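Local atomic coordinates of M32 carboxypeptidase (Chitinophagaceae bacterium, PDB entry 7A03), a protein that probably removes amino acids one at a time from the C terminus of peptides, as a metal-dependent carboxypeptidase of the M32 family. Residues 122-127 against 400-405; 127-132 against 377-382. One frame throughout, in Å; residues are numbered along the deposited sequence.

Contact 1. Residues 122-127 against 400-405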
ATOM      1  N   LYS A 122      -8.672  20.563 -12.608  1.00 41.52           N
ATOM      2  CA  LYS A 122      -9.251  21.160 -13.809  1.00 42.38           C
ATOM      3  C   LYS A 122      -8.831  20.427 -15.085  1.00 41.09           C
ATOM      4  O   LYS A 122      -9.582  20.422 -16.069  1.00 40.78           O
ATOM      5  CB  LYS A 122      -9.053  22.678 -13.852  1.00 46.47           C
ATOM      6  CG  LYS A 122      -7.627  23.171 -13.940  1.00 48.92           C
ATOM      7  CD  LYS A 122      -7.502  24.248 -15.004  1.00 51.76           C
ATOM      8  CE  LYS A 122      -8.553  25.329 -14.862  1.00 50.94           C
ATOM      9  NZ  LYS A 122      -8.583  26.155 -16.099  1.00 53.54           N
ATOM     10  N   ALA A 123      -7.670  19.766 -15.078  1.00 34.62           N
ATOM     11  CA  ALA A 123      -7.268  18.960 -16.224  1.00 34.05           C
ATOM     12  C   ALA A 123      -8.177  17.755 -16.390  1.00 33.32           C
ATOM     13  O   ALA A 123      -8.616  17.450 -17.506  1.00 32.22           O
ATOM     14  CB  ALA A 123      -5.813  18.515 -16.069  1.00 29.27           C
ATOM     15  N   ARG A 124      -8.458  17.051 -15.291  1.00 33.73           N
ATOM     16  CA  ARG A 124      -9.403  15.942 -15.349  1.00 32.97           C
ATOM     17  C   ARG A 124     -10.763  16.412 -15.844  1.00 43.12           C
ATOM     18  O   ARG A 124     -11.411  15.725 -16.643  1.00 46.17           O
ATOM     19  CB  ARG A 124      -9.526  15.279 -13.978  1.00 26.27           C
ATOM     20  CG  ARG A 124      -8.367  14.354 -13.651  1.00 27.59           C
ATOM     21  CD  ARG A 124      -8.367  13.955 -12.193  1.00 27.48           C
ATOM     22  NE  ARG A 124      -9.547  13.176 -11.836  1.00 31.73           N
ATOM     23  CZ  ARG A 124      -9.677  11.871 -12.059  1.00 29.47           C
ATOM     24  NH1 ARG A 124      -8.691  11.190 -12.634  1.00 31.36           N
ATOM     25  NH2 ARG A 124     -10.787  11.242 -11.702  1.00 28.86           N
ATOM     26  N   LYS A 125     -11.212  17.591 -15.399  1.00 45.67           N
ATOM     27  CA  LYS A 125     -12.551  18.018 -15.803  1.00 44.08           C
ATOM     28  C   LYS A 125     -12.598  18.464 -17.264  1.00 42.87           C
ATOM     29  O   LYS A 125     -13.627  18.294 -17.931  1.00 40.84           O
ATOM     30  CB  LYS A 125     -13.119  19.053 -14.833  1.00 45.20           C
ATOM     31  CG  LYS A 125     -13.209  18.571 -13.370  1.00 51.88           C
ATOM     32  CD  LYS A 125     -13.205  17.041 -13.220  1.00 55.94           C
ATOM     33  CE  LYS A 125     -12.767  16.615 -11.827  1.00 58.01           C
ATOM     34  NZ  LYS A 125     -11.412  17.132 -11.508  1.00 57.36           N
ATOM     35  N   ALA A 126     -11.500  19.013 -17.786  1.00 38.23           N
ATOM     36  CA  ALA A 126     -11.388  19.282 -19.216  1.00 36.54           C
ATOM     37  C   ALA A 126     -10.984  18.050 -20.017  1.00 38.12           C
ATOM     38  O   ALA A 126     -11.042  18.086 -21.252  1.00 40.85           O
ATOM     39  CB  ALA A 126     -10.375  20.402 -19.458  1.00 38.19           C
ATOM     40  N   ASN A 127     -10.581  16.968 -19.345  1.00 38.47           N
ATOM     41  CA  ASN A 127     -10.093  15.749 -19.994  1.00 34.50           C
ATOM     42  C   ASN A 127      -8.928  16.037 -20.942  1.00 32.28           C
ATOM     43  O   ASN A 127      -8.881  15.554 -22.078  1.00 34.03           O
ATOM     44  CB  ASN A 127     -11.215  14.971 -20.687  1.00 36.07           C
ATOM     45  CG  ASN A 127     -11.013  13.474 -20.602  1.00 37.52           C
ATOM     46  OD1 ASN A 127      -9.879  12.998 -20.518  1.00 35.92           O
ATOM     47  ND2 ASN A 127     -12.108  12.724 -20.618  1.00 34.08           N
ATOM     48  N   ASN A 400      -8.799   8.474 -23.808  1.00 27.90           N
ATOM     49  CA  ASN A 400      -8.722   9.869 -23.397  1.00 29.80           C
ATOM     50  C   ASN A 400      -7.808   9.950 -22.181  1.00 28.42           C
ATOM     51  O   ASN A 400      -7.382   8.931 -21.633  1.00 27.72           O
ATOM     52  CB  ASN A 400     -10.110  10.445 -23.098  1.00 28.28           C
ATOM     53  CG  ASN A 400     -10.902   9.580 -22.142  1.00 35.67           C
ATOM     54  OD1 ASN A 400     -10.589   9.501 -20.954  1.00 37.92           O
ATOM     55  ND2 ASN A 400     -11.935   8.923 -22.658  1.00 36.74           N
ATOM     56  N   ASP A 401      -7.523  11.183 -21.757  1.00 26.21           N
ATOM     57  CA  ASP A 401      -6.499  11.390 -20.736  1.00 28.47           C
ATOM     58  C   ASP A 401      -6.943  10.960 -19.338  1.00 27.69           C
ATOM     59  O   ASP A 401      -6.106  10.519 -18.544  1.00 29.08           O
ATOM     60  CB  ASP A 401      -6.021  12.838 -20.756  1.00 32.02           C
ATOM     61  CG  ASP A 401      -5.104  13.123 -21.923  1.00 33.19           C
ATOM     62  OD1 ASP A 401      -4.502  12.165 -22.460  1.00 34.05           O
ATOM     63  OD2 ASP A 401      -4.981  14.305 -22.314  1.00 31.68           O
ATOM     64  N   THR A 402      -8.231  11.082 -19.000  1.00 23.15           N
ATOM     65  CA  THR A 402      -8.663  10.593 -17.692  1.00 25.11           C
ATOM     66  C   THR A 402      -8.564   9.072 -17.599  1.00 27.94           C
ATOM     67  O   THR A 402      -8.374   8.533 -16.504  1.00 28.95           O
ATOM     68  CB  THR A 402     -10.066  11.092 -17.326  1.00 29.65           C
ATOM     69  OG1 THR A 402     -11.011  10.662 -18.309  1.00 33.06           O
ATOM     70  CG2 THR A 402     -10.089  12.613 -17.234  1.00 33.49           C
ATOM     71  N   GLN A 403      -8.674   8.368 -18.728  1.00 24.62           N
ATOM     72  CA  GLN A 403      -8.398   6.937 -18.765  1.00 25.12           C
ATOM     73  C   GLN A 403      -6.914   6.633 -18.922  1.00 25.83           C
ATOM     74  O   GLN A 403      -6.538   5.454 -18.955  1.00 26.80           O
ATOM     75  CB  GLN A 403      -9.191   6.271 -19.893  1.00 29.00           C
ATOM     76  CG  GLN A 403     -10.696   6.295 -19.687  1.00 32.74           C
ATOM     77  CD  GLN A 403     -11.141   5.348 -18.591  1.00 39.49           C
ATOM     78  OE1 GLN A 403     -10.928   4.137 -18.675  1.00 47.45           O
ATOM     79  NE2 GLN A 403     -11.770   5.891 -17.561  1.00 29.51           N
ATOM     80  N   GLY A 404      -6.074   7.660 -19.025  1.00 25.86           N
ATOM     81  CA  GLY A 404      -4.651   7.496 -19.212  1.00 22.96           C
ATOM     82  C   GLY A 404      -3.836   8.189 -18.141  1.00 22.91           C
ATOM     83  O   GLY A 404      -3.952   7.857 -16.961  1.00 22.66           O
ATOM     84  N   VAL A 405      -3.049   9.190 -18.550  1.00 25.17           N
ATOM     85  CA  VAL A 405      -2.034   9.799 -17.693  1.00 21.40           C
ATOM     86  C   VAL A 405      -2.618  10.554 -16.503  1.00 24.06           C
ATOM     87  O   VAL A 405      -1.922  10.759 -15.502  1.00 21.92           O
ATOM     88  CB  VAL A 405      -1.092  10.676 -18.544  1.00 25.94           C
ATOM     89  CG1 VAL A 405      -1.827  11.906 -19.078  1.00 24.22           C
ATOM     90  CG2 VAL A 405       0.129  11.080 -17.750  1.00 18.81           C
TER
HETATM   91  O   HOH W   1      -9.567   8.661 -14.101  1.00 28.57           O
HETATM   92  O   HOH W   2      -8.238  13.337 -23.464  1.00 29.79           O

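Contact 2. Residues 127-132 against 377-382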
ATOM      1  N   ASN A 127     -10.581  16.968 -19.345  1.00 38.47           N
ATOM      2  CA  ASN A 127     -10.093  15.749 -19.994  1.00 34.50           C
ATOM      3  C   ASN A 127      -8.928  16.037 -20.942  1.00 32.28           C
ATOM      4  O   ASN A 127      -8.881  15.554 -22.078  1.00 34.03           O
ATOM      5  CB  ASN A 127     -11.215  14.971 -20.687  1.00 36.07           C
ATOM      6  CG  ASN A 127     -11.013  13.474 -20.602  1.00 37.52           C
ATOM      7  OD1 ASN A 127      -9.879  12.998 -20.518  1.00 35.92           O
ATOM      8  ND2 ASN A 127     -12.108  12.724 -20.618  1.00 34.08           N
ATOM      9  N   ASP A 128      -7.974  16.833 -20.461  1.00 33.40           N
ATOM     10  CA  ASP A 128      -6.837  17.243 -21.282  1.00 32.28           C
ATOM     11  C   ASP A 128      -5.606  17.343 -20.398  1.00 34.78           C
ATOM     12  O   ASP A 128      -5.555  18.184 -19.494  1.00 31.83           O
ATOM     13  CB  ASP A 128      -7.106  18.587 -21.971  1.00 33.94           C
ATOM     14  CG  ASP A 128      -5.971  19.016 -22.893  1.00 42.89           C
ATOM     15  OD1 ASP A 128      -6.095  20.083 -23.526  1.00 47.57           O
ATOM     16  OD2 ASP A 128      -4.957  18.294 -22.999  1.00 48.28           O
ATOM     17  N   TYR A 129      -4.605  16.513 -20.694  1.00 36.14           N
ATOM     18  CA  TYR A 129      -3.390  16.503 -19.890  1.00 34.43           C
ATOM     19  C   TYR A 129      -2.636  17.823 -19.986  1.00 31.78           C
ATOM     20  O   TYR A 129      -1.969  18.226 -19.023  1.00 31.84           O
ATOM     21  CB  TYR A 129      -2.489  15.346 -20.327  1.00 33.74           C
ATOM     22  CG  TYR A 129      -1.053  15.525 -19.903  1.00 26.19           C
ATOM     23  CD1 TYR A 129      -0.664  15.271 -18.596  1.00 27.30           C
ATOM     24  CD2 TYR A 129      -0.092  15.966 -20.802  1.00 27.47           C
ATOM     25  CE1 TYR A 129       0.648  15.447 -18.195  1.00 27.14           C
ATOM     26  CE2 TYR A 129       1.225  16.142 -20.412  1.00 28.40           C
ATOM     27  CZ  TYR A 129       1.585  15.877 -19.105  1.00 24.68           C
ATOM     28  OH  TYR A 129       2.890  16.053 -18.714  1.00 29.18           O
ATOM     29  N   GLN A 130      -2.712  18.503 -21.135  1.00 31.82           N
ATOM     30  CA  GLN A 130      -1.963  19.743 -21.309  1.00 34.21           C
ATOM     31  C   GLN A 130      -2.385  20.817 -20.317  1.00 35.05           C
ATOM     32  O   GLN A 130      -1.609  21.742 -20.056  1.00 38.56           O
ATOM     33  CB  GLN A 130      -2.059  20.239 -22.755  1.00 37.96           C
ATOM     34  CG  GLN A 130      -1.523  19.248 -23.779  1.00 42.90           C
ATOM     35  CD  GLN A 130      -0.050  18.915 -23.572  1.00 49.36           C
ATOM     36  OE1 GLN A 130       0.681  19.646 -22.901  1.00 51.89           O
ATOM     37  NE2 GLN A 130       0.387  17.796 -24.144  1.00 51.05           N
ATOM     38  N   VAL A 131      -3.586  20.705 -19.749  1.00 34.80           N
ATOM     39  CA  VAL A 131      -3.978  21.591 -18.657  1.00 33.49           C
ATOM     40  C   VAL A 131      -3.103  21.345 -17.434  1.00 42.25           C
ATOM     41  O   VAL A 131      -2.702  22.284 -16.735  1.00 43.17           O
ATOM     42  CB  VAL A 131      -5.474  21.404 -18.341  1.00 32.29           C
ATOM     43  CG1 VAL A 131      -5.835  22.090 -17.040  1.00 30.78           C
ATOM     44  CG2 VAL A 131      -6.327  21.932 -19.483  1.00 34.24           C
ATOM     45  N   PHE A 132      -2.794  20.076 -17.160  1.00 37.97           N
ATOM     46  CA  PHE A 132      -1.971  19.695 -16.021  1.00 33.63           C
ATOM     47  C   PHE A 132      -0.486  19.884 -16.291  1.00 26.71           C
ATOM     48  O   PHE A 132       0.294  19.993 -15.339  1.00 28.42           O
ATOM     49  CB  PHE A 132      -2.258  18.220 -15.697  1.00 27.24           C
ATOM     50  CG  PHE A 132      -1.587  17.702 -14.446  1.00 30.14           C
ATOM     51  CD1 PHE A 132      -1.745  18.343 -13.231  1.00 27.31           C
ATOM     52  CD2 PHE A 132      -0.828  16.536 -14.488  1.00 31.82           C
ATOM     53  CE1 PHE A 132      -1.140  17.847 -12.077  1.00 23.12           C
ATOM     54  CE2 PHE A 132      -0.220  16.041 -13.343  1.00 31.32           C
ATOM     55  CZ  PHE A 132      -0.378  16.697 -12.136  1.00 27.56           C
ATOM     56  N   ILE A 377      13.164  11.643 -19.932  1.00 28.13           N
ATOM     57  CA  ILE A 377      11.788  11.783 -20.382  1.00 27.84           C
ATOM     58  C   ILE A 377      11.302  13.159 -19.949  1.00 31.08           C
ATOM     59  O   ILE A 377      11.514  13.565 -18.801  1.00 33.33           O
ATOM     60  CB  ILE A 377      10.886  10.673 -19.802  1.00 26.24           C
ATOM     61  CG1 ILE A 377      11.326   9.293 -20.290  1.00 27.36           C
ATOM     62  CG2 ILE A 377       9.413  10.912 -20.148  1.00 28.83           C
ATOM     63  CD1 ILE A 377      10.518   8.148 -19.669  1.00 26.75           C
ATOM     64  N   SER A 378      10.667  13.876 -20.866  1.00 36.16           N
ATOM     65  CA  SER A 378      10.130  15.195 -20.575  1.00 33.49           C
ATOM     66  C   SER A 378       8.640  15.102 -20.265  1.00 32.18           C
ATOM     67  O   SER A 378       7.957  14.146 -20.640  1.00 33.01           O
ATOM     68  CB  SER A 378      10.360  16.146 -21.756  1.00 32.96           C
ATOM     69  OG  SER A 378       9.306  17.088 -21.851  1.00 33.31           O
ATOM     70  N   THR A 379       8.140  16.115 -19.563  1.00 26.70           N
ATOM     71  CA  THR A 379       6.712  16.233 -19.310  1.00 28.45           C
ATOM     72  C   THR A 379       5.941  16.731 -20.525  1.00 28.40           C
ATOM     73  O   THR A 379       4.709  16.635 -20.541  1.00 25.32           O
ATOM     74  CB  THR A 379       6.475  17.167 -18.123  1.00 29.50           C
ATOM     75  OG1 THR A 379       5.072  17.366 -17.940  1.00 43.86           O
ATOM     76  CG2 THR A 379       7.125  18.494 -18.379  1.00 20.65           C
ATOM     77  N   LYS A 380       6.628  17.272 -21.530  1.00 33.41           N
ATOM     78  CA  LYS A 380       5.962  17.687 -22.756  1.00 40.90           C
ATOM     79  C   LYS A 380       5.438  16.443 -23.469  1.00 40.10           C
ATOM     80  O   LYS A 380       6.204  15.511 -23.738  1.00 38.54           O
ATOM     81  CB  LYS A 380       6.949  18.442 -23.650  1.00 38.68           C
ATOM     82  CG  LYS A 380       7.431  19.797 -23.106  1.00 40.93           C
ATOM     83  CD  LYS A 380       6.376  20.479 -22.246  1.00 45.91           C
ATOM     84  CE  LYS A 380       6.759  21.914 -21.875  1.00 48.01           C
ATOM     85  NZ  LYS A 380       7.131  22.016 -20.427  1.00 49.03           N
ATOM     86  N   ASP A 381       4.135  16.419 -23.750  1.00 39.80           N
ATOM     87  CA  ASP A 381       3.505  15.287 -24.434  1.00 41.01           C
ATOM     88  C   ASP A 381       3.657  13.990 -23.638  1.00 33.39           C
ATOM     89  O   ASP A 381       3.878  12.912 -24.196  1.00 32.81           O
ATOM     90  CB  ASP A 381       4.019  15.127 -25.867  1.00 47.44           C
ATOM     91  CG  ASP A 381       3.190  15.900 -26.873  1.00 58.11           C
ATOM     92  OD1 ASP A 381       2.142  15.378 -27.307  1.00 63.21           O
ATOM     93  OD2 ASP A 381       3.588  17.028 -27.233  1.00 62.20           O
ATOM     94  N   LEU A 382       3.553  14.095 -22.315  1.00 27.49           N
ATOM     95  CA  LEU A 382       3.639  12.891 -21.497  1.00 24.74           C
ATOM     96  C   LEU A 382       2.459  11.961 -21.745  1.00 27.59           C
ATOM     97  O   LEU A 382       2.579  10.745 -21.553  1.00 25.85           O
ATOM     98  CB  LEU A 382       3.742  13.271 -20.023  1.00 25.49           C
ATOM     99  CG  LEU A 382       4.125  12.143 -19.063  1.00 25.58           C
ATOM    100  CD1 LEU A 382       5.512  11.621 -19.391  1.00 28.61           C
ATOM    101  CD2 LEU A 382       4.055  12.617 -17.634  1.00 24.74           C
TER

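Contact 1. Residues 122-127 against 400-405
Asn127 reaches across to the turn at Thr402, whose backbone N donates to Asn127 OD1 at 2.9 Å, the donor somewhat tilted from the carbonyl plane. The N-H...O angle is 156°. This is the tight part of the contact. The methyl of Thr402 adds to it: CG2 lies 3.6 Å from Asn127 CG and 3.4 Å from Arg124 O, over the last turn of the helix. That methyl stands beside the backbone N, anti to the carbonyl carbon, while OG1 turns back to donate to Asn400 OD1. The same oxygen accepts Gln403 N from the opposite face of its amide, an Asx motif that fixes the Asn400 side chain, whose plane stands 74° from that of Asn127.

Water bridges the looser contact at both ends. At one, a molecule donates to Asn127 O (2.7 Å) and accepts from Asp401 N; at the other, a second links Arg124 NH1 to Thr402 O, and NH1 also bonds Leu406 O. No touching residue is fully buried, as expected of a surface contact.

Asn127, with positive phi, is the C-prime residue of the Schellman motif ending helix 103-126. The turn it grips follows helix 382-394, and Asp401 OD2 bonds Tyr129 N at the start of helix 129-150.

Contact 2. Residues 127-132 against 377-382
The Tyr129 ring meets the turn at Thr379 by its edge: Thr379 O lies in the ring plane, and Asp381 N comes near that plane at 4.4 Å from CE2. Leu382 CB approaches obliquely, 3.5 Å from CZ; beyond this segment, Val405 and Leu136 also touch the Tyr129 side chain. The phenol donates to Thr379 O, OH to O 2.6 Å, in the carbonyl plane and on a lone pair, with a C=O...O angle of 134°. Thr379 OG1 is 2.7 Å from the same OH. The ring can span the gap because CG is anti to the backbone N (chi1 160°), directing the phenol at the turn, although Tyr129 CA and Leu382 CA are 8.1 Å apart. A phenylalanine here would probably leave Thr379 O without this donor, and the ring less firmly tied to the turn.

Farther out, the exposed Gln130 chain bends at chi2 and brings NE2 to 4.0 Å from Asp381 N, a loose approach. Its own backbone N donates to Asp128 OD2 (2.9 Å), met from above the carboxylate plane.

The arrangement joins an N-capped helix start, with Asp128 as N-cap of helix 129-150, to the type II turn from Thr379 to Leu382 that leads into helix 382-394.

In the fold
From the N terminus, the chain runs along helix 103-126, turns at Asn127 and enters helix 129-150. The two contacts share Asn127, and their centres lie about 10 Å apart. After some 240 further residues, largely helical, the chain returns after helix 358-374 to segment 377-382, where contact 2 closes the inner loop. It then passes through helix 382-394 and reaches 400-405, where contact 1 closes the outer loop; contact 2 is therefore nested within contact 1, without crossing. Together they set the junction between two consecutive helices against the turn before helix 382-394 and the loop after it. Lys122 CD, 3.4 Å from Val131 CG1, packs helix 103-126 against helix 129-150 across the Asn127 turn.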